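Long-range contacts in HP1028 (Helicobacter pylori, PDB 4INN), which probably binds and transports small hydrophobic molecules as a member of the lipocalin family, though its natural ligand is not established: residues Q43-M48 against K148-K153; K79-P84 against K112-Y117; K120-R125 against F136-D141. The protein carries 1 engineered substitution. All blocks are in the same frame, centred on the assembly; numbering follows the deposited sequence.

All three contacts belong to one antiparallel, eight-stranded lipocalin barrel of up-and-down topology. Interaction 1 spans most of the chain, bringing the loop between the first two strands against the last, and interactions 2 and 3 follow one another inside it. Interactions 1 and 3 have centres about 12 Å apart and meet where strands 134-139 and 147-154 run side by side. Interaction 2 lies about 14 Å from the centre of interaction 3, linked through neighbouring strands 107-115 and 120-128, and about 18 Å from that of interaction 1, whose M48 packs on Y117. Interactions 1 and 3 supply six of the eight residues around the bound polyether; interaction 2 packs a loop outside the barrel.

Interaction 1: Q43-M48 against K148-K153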
loop_
_atom_site.group_PDB
_atom_site.type_symbol
_atom_site.label_atom_id
_atom_site.label_comp_id
_atom_site.label_asym_id
_atom_site.label_seq_id
_atom_site.Cartn_x
_atom_site.Cartn_y
_atom_site.Cartn_z
ATOM N N GLN A 43 3.738 -9.081 1.309
ATOM C CA GLN A 43 4.149 -10.325 1.910
ATOM C C GLN A 43 2.951 -10.889 2.597
ATOM O O GLN A 43 2.304 -10.216 3.369
ATOM C CB GLN A 43 5.260 -10.070 2.940
ATOM C CG GLN A 43 6.007 -11.321 3.359
ATOM C CD GLN A 43 7.084 -11.072 4.409
ATOM O OE1 GLN A 43 7.912 -10.190 4.286
ATOM N NE2 GLN A 43 7.077 -11.878 5.440
ATOM N N GLU A 44 2.645 -12.130 2.285
ATOM C CA GLU A 44 1.672 -12.911 3.021
ATOM C C GLU A 44 1.991 -12.888 4.524
ATOM O O GLU A 44 3.145 -13.070 4.911
ATOM C CB GLU A 44 1.769 -14.332 2.506
ATOM C CG GLU A 44 0.820 -15.321 3.141
ATOM C CD GLU A 44 0.870 -16.643 2.409
ATOM O OE1 GLU A 44 1.994 -17.201 2.255
ATOM O OE2 GLU A 44 -0.218 -17.100 1.974
ATOM N N PHE A 45 0.965 -12.653 5.346
ATOM C CA PHE A 45 1.078 -12.705 6.799
ATOM C C PHE A 45 -0.275 -13.007 7.394
ATOM O O PHE A 45 -1.206 -12.226 7.208
ATOM C CB PHE A 45 1.561 -11.375 7.358
ATOM C CG PHE A 45 1.675 -11.356 8.863
ATOM C CD1 PHE A 45 2.579 -12.183 9.509
ATOM C CD2 PHE A 45 0.887 -10.499 9.621
ATOM C CE1 PHE A 45 2.688 -12.173 10.883
ATOM C CE2 PHE A 45 0.985 -10.476 10.996
ATOM C CZ PHE A 45 1.890 -11.316 11.635
ATOM N N LEU A 46 -0.361 -14.130 8.125
ATOM C CA LEU A 46 -1.611 -14.680 8.672
ATOM C C LEU A 46 -2.725 -14.790 7.622
ATOM O O LEU A 46 -2.495 -15.355 6.557
ATOM C CB LEU A 46 -2.026 -13.907 9.927
ATOM C CG LEU A 46 -1.624 -14.513 11.290
ATOM C CD1 LEU A 46 -0.310 -15.275 11.255
ATOM C CD2 LEU A 46 -1.601 -13.420 12.367
ATOM N N TYR A 47 -3.903 -14.240 7.916
ATOM C CA TYR A 47 -5.050 -14.264 7.005
ATOM C C TYR A 47 -4.980 -13.132 5.973
ATOM O O TYR A 47 -5.905 -12.969 5.167
ATOM C CB TYR A 47 -6.394 -14.206 7.787
ATOM C CG TYR A 47 -6.350 -13.227 8.929
ATOM C CD1 TYR A 47 -6.547 -11.867 8.706
ATOM C CD2 TYR A 47 -6.054 -13.651 10.222
ATOM C CE1 TYR A 47 -6.461 -10.960 9.739
ATOM C CE2 TYR A 47 -5.961 -12.747 11.258
ATOM C CZ TYR A 47 -6.161 -11.403 11.005
ATOM O OH TYR A 47 -6.075 -10.500 12.024
HETATM N N MSE A 48 -3.878 -12.380 5.970
HETATM C CA MSE A 48 -3.689 -11.281 5.019
HETATM C C MSE A 48 -2.865 -11.804 3.887
HETATM O O MSE A 48 -1.674 -12.081 4.037
HETATM C CB MSE A 48 -3.046 -10.071 5.689
HETATM C CG MSE A 48 -3.756 -9.736 7.014
HETATM SE SE MSE A 48 -2.705 -8.530 8.173
HETATM C CE MSE A 48 -2.306 -7.333 6.648
ATOM N N LYS A 148 6.074 -4.357 13.163
ATOM C CA LYS A 148 6.716 -5.460 12.443
ATOM C C LYS A 148 7.174 -5.009 11.071
ATOM O O LYS A 148 6.606 -4.104 10.496
ATOM C CB LYS A 148 5.727 -6.618 12.296
ATOM C CG LYS A 148 6.374 -7.915 11.819
ATOM C CD LYS A 148 5.546 -9.143 12.218
ATOM C CE LYS A 148 6.302 -10.451 11.981
ATOM N NZ LYS A 148 6.673 -10.603 10.544
ATOM N N THR A 149 8.185 -5.660 10.532
ATOM C CA THR A 149 8.758 -5.232 9.243
ATOM C C THR A 149 8.571 -6.360 8.255
ATOM O O THR A 149 8.801 -7.514 8.576
ATOM C CB THR A 149 10.260 -4.799 9.365
ATOM O OG1 THR A 149 10.348 -3.596 10.140
ATOM C CG2 THR A 149 10.887 -4.525 8.003
ATOM N N PHE A 150 8.098 -6.016 7.060
ATOM C CA PHE A 150 7.823 -6.996 6.010
ATOM C C PHE A 150 8.622 -6.635 4.782
ATOM O O PHE A 150 9.052 -5.480 4.617
ATOM C CB PHE A 150 6.349 -6.924 5.663
ATOM C CG PHE A 150 5.409 -7.284 6.807
ATOM C CD1 PHE A 150 5.056 -8.582 7.033
ATOM C CD2 PHE A 150 4.836 -6.290 7.601
ATOM C CE1 PHE A 150 4.174 -8.907 8.038
ATOM C CE2 PHE A 150 3.974 -6.597 8.618
ATOM C CZ PHE A 150 3.639 -7.916 8.848
ATOM N N THR A 151 8.821 -7.566 3.873
ATOM C CA THR A 151 9.444 -7.138 2.632
ATOM C C THR A 151 8.544 -7.267 1.393
ATOM O O THR A 151 8.002 -8.313 1.097
ATOM C CB THR A 151 10.922 -7.585 2.475
ATOM O OG1 THR A 151 11.145 -8.085 1.156
ATOM C CG2 THR A 151 11.316 -8.582 3.489
ATOM N N TRP A 152 8.393 -6.144 0.701
ATOM C CA TRP A 152 7.516 -5.992 -0.455
ATOM C C TRP A 152 8.398 -5.905 -1.704
ATOM O O TRP A 152 9.199 -4.973 -1.804
ATOM C CB TRP A 152 6.722 -4.691 -0.312
ATOM C CG TRP A 152 5.668 -4.738 0.737
ATOM C CD1 TRP A 152 5.585 -5.608 1.762
ATOM C CD2 TRP A 152 4.553 -3.862 0.866
ATOM N NE1 TRP A 152 4.476 -5.364 2.514
ATOM C CE2 TRP A 152 3.822 -4.287 1.993
ATOM C CE3 TRP A 152 4.082 -2.774 0.121
ATOM C CZ2 TRP A 152 2.646 -3.667 2.413
ATOM C CZ3 TRP A 152 2.908 -2.145 0.532
ATOM C CH2 TRP A 152 2.197 -2.602 1.674
ATOM N N LYS A 153 8.277 -6.877 -2.616
ATOM C CA LYS A 153 9.124 -6.919 -3.789
ATOM C C LYS A 153 8.656 -5.915 -4.811
ATOM O O LYS A 153 7.475 -5.846 -5.113
ATOM C CB LYS A 153 9.099 -8.292 -4.479
ATOM C CG LYS A 153 10.167 -9.282 -4.027
ATOM C CD LYS A 153 9.558 -10.450 -3.243
ATOM C CE LYS A 153 8.977 -11.522 -4.170
ATOM N NZ LYS A 153 7.512 -11.821 -3.975
HETATM O O HOH W 1 2.791 -7.537 3.934
#
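Q43, F45 and F150 carry this contact, in which the loop joining the first two strands of the lipocalin barrel folds against the last strand, 147-154. In lipocalins the loop at this position commonly lies over the mouth of the barrel, and the present one reaches the ligand pocket: M48, K148 and F150 all belong to a pocket occupied by a polyether, probably from the crystallisation liquor. Q43 has the largest share of the interface. With CG anti to its backbone N (chi1 -165°) and the chain extended beyond, it carries its amide across to the strand, where OE1 accepts a hydrogen bond from T151 N at 2.8 Å, almost straight at 174°. The same amide stands steeply to the ring of F150, its CD lying near the ring plane at the edge, 4.1 Å from F150 CD1.

Further along the same rim, F150 makes an edge-to-face pair with F45. The rim of F150 is directed at one face of F45, the centroids are 5.2 Å apart, and the planes open at 64°; the closest atoms are F45 CG and F150 CE1, at 3.6 Å. F45 is also the first residue of a type II' turn that ends at M48, closed by backbone bonds in both directions, so the ring is presented from the start of a tight reversal. K148 CE, its last methylene, approaches the F45 ring obliquely. At the opposite end of the contact a water completes the link, accepting from W152 NE1 at 3.1 Å and donating to Q43 O at 2.8 Å.

Interaction 2: K79-P84 against K112-Y117; sequences KLNPNP and KAYNFY
On the outer flank of the barrel, L80, N81 and P82, from the long connection between strands 61-69 and 95-104, pack against Y114, F116 and Y117 at the end of strand 107-115. Y114 has the most surface covered. A chi1 of 177° swings its ring clear of its own strand until the hydroxyl lies beside the loop backbone, with Y114 OH 3.2 Å from N81 CA. The carboxamide of N81 comes obliquely against the same end of the ring, its plane turned 39° from the aromatic plane and ND2 3.4 Å from Y114 CZ. Both polar groups converge on D78, whose OD1 is hydrogen-bonded to the Y114 hydroxyl and OD2 to N81 ND2, so one carboxylate just before the loop segment fixes the two side chains together.

P82 CD meets the ring at its edge, 4.2 Å from Y114 CE1. Alongside, L80 reaches past the tyrosine with one branch, CD1 approaching the backbone carbonyls of F116 and Y117. The Y114 ring is held within its own segment as well, since its CE2 stands 3.8 Å above the centre of the F116 ring. N81 OD1 faces the other way and accepts from N83 N at 3.1 Å, in the carbonyl plane and on a lone pair. That bond defines an Asx turn, here setting the bend of an irregular loop laid against the outside of a lipocalin barrel.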
loop_
_atom_site.group_PDB
_atom_site.type_symbol
_atom_site.label_atom_id
_atom_site.label_comp_id
_atom_site.label_asym_id
_atom_site.label_seq_id
_atom_site.Cartn_x
_atom_site.Cartn_y
_atom_site.Cartn_z
ATOM N N LYS A 79 -16.025 -4.268 4.660
ATOM C CA LYS A 79 -17.065 -4.529 5.627
ATOM C C LYS A 79 -16.717 -4.127 7.048
ATOM O O LYS A 79 -17.628 -3.813 7.829
ATOM C CB LYS A 79 -17.415 -5.993 5.596
ATOM C CG LYS A 79 -18.053 -6.402 4.279
ATOM C CD LYS A 79 -18.753 -7.745 4.387
ATOM C CE LYS A 79 -17.760 -8.876 4.608
ATOM N NZ LYS A 79 -18.496 -10.103 5.017
ATOM N N LEU A 80 -15.418 -4.122 7.383
ATOM C CA LEU A 80 -14.970 -3.869 8.756
ATOM C C LEU A 80 -14.667 -2.401 9.007
ATOM O O LEU A 80 -14.175 -2.065 10.077
ATOM C CB LEU A 80 -13.732 -4.703 9.109
ATOM C CG LEU A 80 -13.731 -6.209 8.783
ATOM C CD1 LEU A 80 -12.357 -6.813 9.098
ATOM C CD2 LEU A 80 -14.832 -6.965 9.529
ATOM N N ASN A 81 -14.946 -1.517 8.050
ATOM C CA ASN A 81 -14.642 -0.103 8.273
ATOM C C ASN A 81 -15.399 0.308 9.504
ATOM O O ASN A 81 -16.600 0.079 9.566
ATOM C CB ASN A 81 -15.006 0.806 7.082
ATOM C CG ASN A 81 -14.137 2.071 7.026
ATOM O OD1 ASN A 81 -14.413 3.058 7.689
ATOM N ND2 ASN A 81 -13.064 2.024 6.253
ATOM N N PRO A 82 -14.692 0.866 10.514
ATOM C CA PRO A 82 -15.341 1.519 11.657
ATOM C C PRO A 82 -16.474 2.448 11.230
ATOM O O PRO A 82 -17.522 2.464 11.873
ATOM C CB PRO A 82 -14.196 2.320 12.284
ATOM C CG PRO A 82 -12.997 1.469 12.039
ATOM C CD PRO A 82 -13.219 0.859 10.675
ATOM N N ASN A 83 -16.271 3.193 10.146
ATOM C CA ASN A 83 -17.296 4.092 9.610
ATOM C C ASN A 83 -18.346 3.389 8.722
ATOM O O ASN A 83 -18.052 3.029 7.585
ATOM C CB ASN A 83 -16.631 5.211 8.818
ATOM C CG ASN A 83 -17.614 6.274 8.367
ATOM O OD1 ASN A 83 -18.815 6.030 8.268
ATOM N ND2 ASN A 83 -17.105 7.470 8.102
ATOM N N PRO A 84 -19.594 3.244 9.215
ATOM C CA PRO A 84 -20.643 2.517 8.443
ATOM C C PRO A 84 -20.869 3.005 7.007
ATOM O O PRO A 84 -21.213 2.200 6.138
ATOM C CB PRO A 84 -21.920 2.736 9.277
ATOM C CG PRO A 84 -21.631 3.939 10.132
ATOM C CD PRO A 84 -20.158 3.854 10.437
ATOM N N LYS A 112 0.245 6.433 7.219
ATOM C CA LYS A 112 -0.801 5.721 7.926
ATOM C C LYS A 112 -1.500 4.759 6.975
ATOM O O LYS A 112 -1.957 5.151 5.907
ATOM C CB LYS A 112 -1.782 6.710 8.494
ATOM C CG LYS A 112 -1.146 7.705 9.441
ATOM C CD LYS A 112 -2.194 8.217 10.423
ATOM C CE LYS A 112 -2.484 7.201 11.533
ATOM N NZ LYS A 112 -3.794 7.439 12.213
ATOM N N ALA A 113 -1.550 3.491 7.362
ATOM C CA ALA A 113 -2.155 2.457 6.552
ATOM C C ALA A 113 -3.455 1.918 7.155
ATOM O O ALA A 113 -3.457 1.364 8.257
ATOM C CB ALA A 113 -1.181 1.333 6.342
ATOM N N TYR A 114 -4.554 2.052 6.420
ATOM C CA TYR A 114 -5.758 1.323 6.779
ATOM C C TYR A 114 -5.596 -0.125 6.375
ATOM O O TYR A 114 -5.054 -0.408 5.318
ATOM C CB TYR A 114 -7.005 1.934 6.122
ATOM C CG TYR A 114 -8.275 1.156 6.405
ATOM C CD1 TYR A 114 -8.867 1.155 7.685
ATOM C CD2 TYR A 114 -8.880 0.400 5.401
ATOM C CE1 TYR A 114 -10.032 0.431 7.933
ATOM C CE2 TYR A 114 -10.036 -0.322 5.648
ATOM C CZ TYR A 114 -10.616 -0.308 6.905
ATOM O OH TYR A 114 -11.777 -1.045 7.101
ATOM N N ASN A 115 -6.082 -1.040 7.206
ATOM C CA ASN A 115 -6.024 -2.475 6.901
ATOM C C ASN A 115 -7.410 -3.124 6.774
ATOM O O ASN A 115 -8.119 -3.272 7.755
ATOM C CB ASN A 115 -5.237 -3.177 7.984
ATOM C CG ASN A 115 -5.106 -4.652 7.731
ATOM O OD1 ASN A 115 -5.064 -5.085 6.594
ATOM N ND2 ASN A 115 -5.029 -5.431 8.790
ATOM N N PHE A 116 -7.768 -3.526 5.560
ATOM C CA PHE A 116 -9.110 -4.024 5.223
ATOM C C PHE A 116 -9.471 -5.301 5.963
ATOM O O PHE A 116 -10.639 -5.523 6.271
ATOM C CB PHE A 116 -9.205 -4.276 3.706
ATOM C CG PHE A 116 -9.335 -3.026 2.914
ATOM C CD1 PHE A 116 -10.587 -2.532 2.573
ATOM C CD2 PHE A 116 -8.207 -2.301 2.532
ATOM C CE1 PHE A 116 -10.708 -1.354 1.845
ATOM C CE2 PHE A 116 -8.334 -1.110 1.808
ATOM C CZ PHE A 116 -9.586 -0.635 1.478
ATOM N N TYR A 117 -8.459 -6.125 6.260
ATOM C CA TYR A 117 -8.649 -7.393 6.989
ATOM C C TYR A 117 -8.993 -7.249 8.460
ATOM O O TYR A 117 -9.327 -8.237 9.092
ATOM C CB TYR A 117 -7.414 -8.280 6.875
ATOM C CG TYR A 117 -7.086 -8.672 5.460
ATOM C CD1 TYR A 117 -7.666 -9.800 4.875
ATOM C CD2 TYR A 117 -6.204 -7.913 4.702
ATOM C CE1 TYR A 117 -7.379 -10.163 3.568
ATOM C CE2 TYR A 117 -5.901 -8.273 3.397
ATOM C CZ TYR A 117 -6.491 -9.401 2.835
ATOM O OH TYR A 117 -6.191 -9.746 1.525
#

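Interaction 3: K120-R125 against F136-D141; sequences KTYYVR and FTSSYD
Strands 120-125 and 136-139 run antiparallel with their axes 4.8 Å apart, and four backbone hydrogen bonds join them, two in the Y123-S139 pair and two in the R125-T137 pair; between these, V124 and S138 form a non-hydrogen-bonded pair. V124 fits against F136 with both methyls, CG1 3.4 Å from CE1 and CG2 3.7 Å from CZ, the side chains crossing at a slant. F136 is stacked in turn on W152 of the following strand. On the other face of the sheet, R125 runs alongside T137 and lays its guanidinium over the methyl group, T137 CG2 standing 4.3 Å off the plane beneath the centre. R125 NE is bound to W143 O and T137 OG1 to T149 OG1, so both partners are held from outside.

The Y123 ring turns its edge to the backbone that follows strand 136-139, with Y123 CE2 3.3 Å from Y140 O. S139 OG donates to D141 O at 2.6 Å, linking the strand end to the residues just beyond it. Y122 and Y140 point the same way, and Y122 directs its edge at the face of Y140, with planes at 64° and CE1 3.9 Å from Y140 CZ. The Y122 hydroxyl is hydrogen-bonded to D118. With S138, these two tyrosines line the pocket occupied by the polyether, on a β-hairpin of the lipocalin barrel.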
loop_
_atom_site.group_PDB
_atom_site.type_symbol
_atom_site.label_atom_id
_atom_site.label_comp_id
_atom_site.label_asym_id
_atom_site.label_seq_id
_atom_site.Cartn_x
_atom_site.Cartn_y
_atom_site.Cartn_z
ATOM N N LYS A 120 -8.442 -1.618 11.173
ATOM C CA LYS A 120 -7.539 -0.768 11.954
ATOM C C LYS A 120 -6.540 -0.026 11.085
ATOM O O LYS A 120 -6.180 -0.486 10.000
ATOM C CB LYS A 120 -6.784 -1.604 12.988
ATOM C CG LYS A 120 -7.617 -2.058 14.176
ATOM C CD LYS A 120 -6.837 -3.105 14.954
ATOM C CE LYS A 120 -7.628 -3.664 16.131
ATOM N NZ LYS A 120 -7.113 -5.011 16.520
ATOM N N THR A 121 -6.106 1.123 11.592
ATOM C CA THR A 121 -5.164 1.997 10.932
ATOM C C THR A 121 -3.830 1.862 11.683
ATOM O O THR A 121 -3.801 1.779 12.910
ATOM C CB THR A 121 -5.706 3.453 10.915
ATOM O OG1 THR A 121 -6.848 3.528 10.050
ATOM C CG2 THR A 121 -4.672 4.452 10.379
ATOM N N TYR A 122 -2.729 1.789 10.942
ATOM C CA TYR A 122 -1.422 1.572 11.539
ATOM C C TYR A 122 -0.490 2.648 11.050
ATOM O O TYR A 122 -0.618 3.084 9.931
ATOM C CB TYR A 122 -0.827 0.248 11.089
ATOM C CG TYR A 122 -1.589 -0.955 11.498
ATOM C CD1 TYR A 122 -1.109 -1.805 12.482
ATOM C CD2 TYR A 122 -2.800 -1.270 10.884
ATOM C CE1 TYR A 122 -1.817 -2.925 12.854
ATOM C CE2 TYR A 122 -3.511 -2.400 11.253
ATOM C CZ TYR A 122 -3.016 -3.211 12.233
ATOM O OH TYR A 122 -3.721 -4.326 12.569
ATOM N N TYR A 123 0.475 3.042 11.874
ATOM C CA TYR A 123 1.513 3.954 11.443
ATOM C C TYR A 123 2.507 3.174 10.594
ATOM O O TYR A 123 2.821 2.038 10.910
ATOM C CB TYR A 123 2.216 4.560 12.644
ATOM C CG TYR A 123 1.308 5.333 13.550
ATOM C CD1 TYR A 123 1.023 6.685 13.292
ATOM C CD2 TYR A 123 0.732 4.735 14.682
ATOM C CE1 TYR A 123 0.184 7.411 14.131
ATOM C CE2 TYR A 123 -0.086 5.461 15.533
ATOM C CZ TYR A 123 -0.359 6.797 15.243
ATOM O OH TYR A 123 -1.173 7.545 16.066
ATOM N N VAL A 124 2.978 3.789 9.512
ATOM C CA VAL A 124 3.849 3.120 8.556
ATOM C C VAL A 124 5.114 3.937 8.305
ATOM O O VAL A 124 5.038 5.178 8.134
ATOM C CB VAL A 124 3.096 2.866 7.219
ATOM C CG1 VAL A 124 4.044 2.433 6.109
ATOM C CG2 VAL A 124 2.009 1.795 7.413
ATOM N N ARG A 125 6.269 3.252 8.309
ATOM C CA ARG A 125 7.501 3.812 7.714
ATOM C C ARG A 125 8.139 2.811 6.730
ATOM O O ARG A 125 7.843 1.636 6.769
ATOM C CB ARG A 125 8.509 4.361 8.739
ATOM C CG ARG A 125 9.015 3.384 9.776
ATOM C CD ARG A 125 10.043 4.069 10.642
ATOM N NE ARG A 125 10.361 3.347 11.873
ATOM C CZ ARG A 125 11.169 2.285 11.995
ATOM N NH1 ARG A 125 11.748 1.730 10.941
ATOM N NH2 ARG A 125 11.374 1.742 13.198
ATOM N N PHE A 136 8.944 -2.675 4.783
ATOM C CA PHE A 136 7.732 -1.941 5.100
ATOM C C PHE A 136 7.356 -2.215 6.550
ATOM O O PHE A 136 6.997 -3.355 6.897
ATOM C CB PHE A 136 6.633 -2.409 4.150
ATOM C CG PHE A 136 5.306 -1.794 4.398
ATOM C CD1 PHE A 136 4.888 -0.720 3.651
ATOM C CD2 PHE A 136 4.444 -2.318 5.361
ATOM C CE1 PHE A 136 3.655 -0.149 3.868
ATOM C CE2 PHE A 136 3.200 -1.746 5.580
ATOM C CZ PHE A 136 2.812 -0.664 4.832
ATOM N N THR A 137 7.459 -1.194 7.390
ATOM C CA THR A 137 7.320 -1.365 8.826
ATOM C C THR A 137 5.984 -0.870 9.294
ATOM O O THR A 137 5.715 0.314 9.259
ATOM C CB THR A 137 8.418 -0.619 9.632
ATOM O OG1 THR A 137 9.728 -1.128 9.304
ATOM C CG2 THR A 137 8.167 -0.766 11.180
ATOM N N SER A 138 5.170 -1.790 9.784
ATOM C CA SER A 138 3.811 -1.502 10.239
ATOM C C SER A 138 3.663 -1.596 11.779
ATOM O O SER A 138 4.024 -2.606 12.382
ATOM C CB SER A 138 2.890 -2.507 9.579
ATOM O OG SER A 138 1.631 -1.926 9.369
ATOM N N SER A 139 3.100 -0.569 12.403
ATOM C CA SER A 139 3.184 -0.403 13.860
ATOM C C SER A 139 1.991 0.302 14.522
ATOM O O SER A 139 1.103 0.824 13.850
ATOM C CB SER A 139 4.415 0.430 14.181
ATOM O OG SER A 139 4.175 1.794 13.847
ATOM N N TYR A 140 2.065 0.382 15.855
ATOM C CA TYR A 140 0.997 0.871 16.710
ATOM C C TYR A 140 0.912 2.323 17.285
ATOM O O TYR A 140 -0.221 2.767 17.347
ATOM C CB TYR A 140 0.708 -0.155 17.836
ATOM C CG TYR A 140 -0.096 -1.393 17.404
ATOM C CD1 TYR A 140 0.553 -2.556 16.940
ATOM C CD2 TYR A 140 -1.505 -1.419 17.482
ATOM C CE1 TYR A 140 -0.167 -3.694 16.554
ATOM C CE2 TYR A 140 -2.239 -2.555 17.093
ATOM C CZ TYR A 140 -1.568 -3.694 16.622
ATOM O OH TYR A 140 -2.267 -4.832 16.215
ATOM N N ASP A 141 1.874 3.153 17.729
ATOM C CA ASP A 141 3.338 3.294 17.622
ATOM C C ASP A 141 3.818 4.230 16.465
ATOM O O ASP A 141 4.351 3.802 15.445
ATOM C CB ASP A 141 4.119 2.003 17.711
ATOM C CG ASP A 141 5.631 2.242 17.912
ATOM O OD1 ASP A 141 6.093 3.232 18.536
ATOM O OD2 ASP A 141 6.374 1.392 17.425
#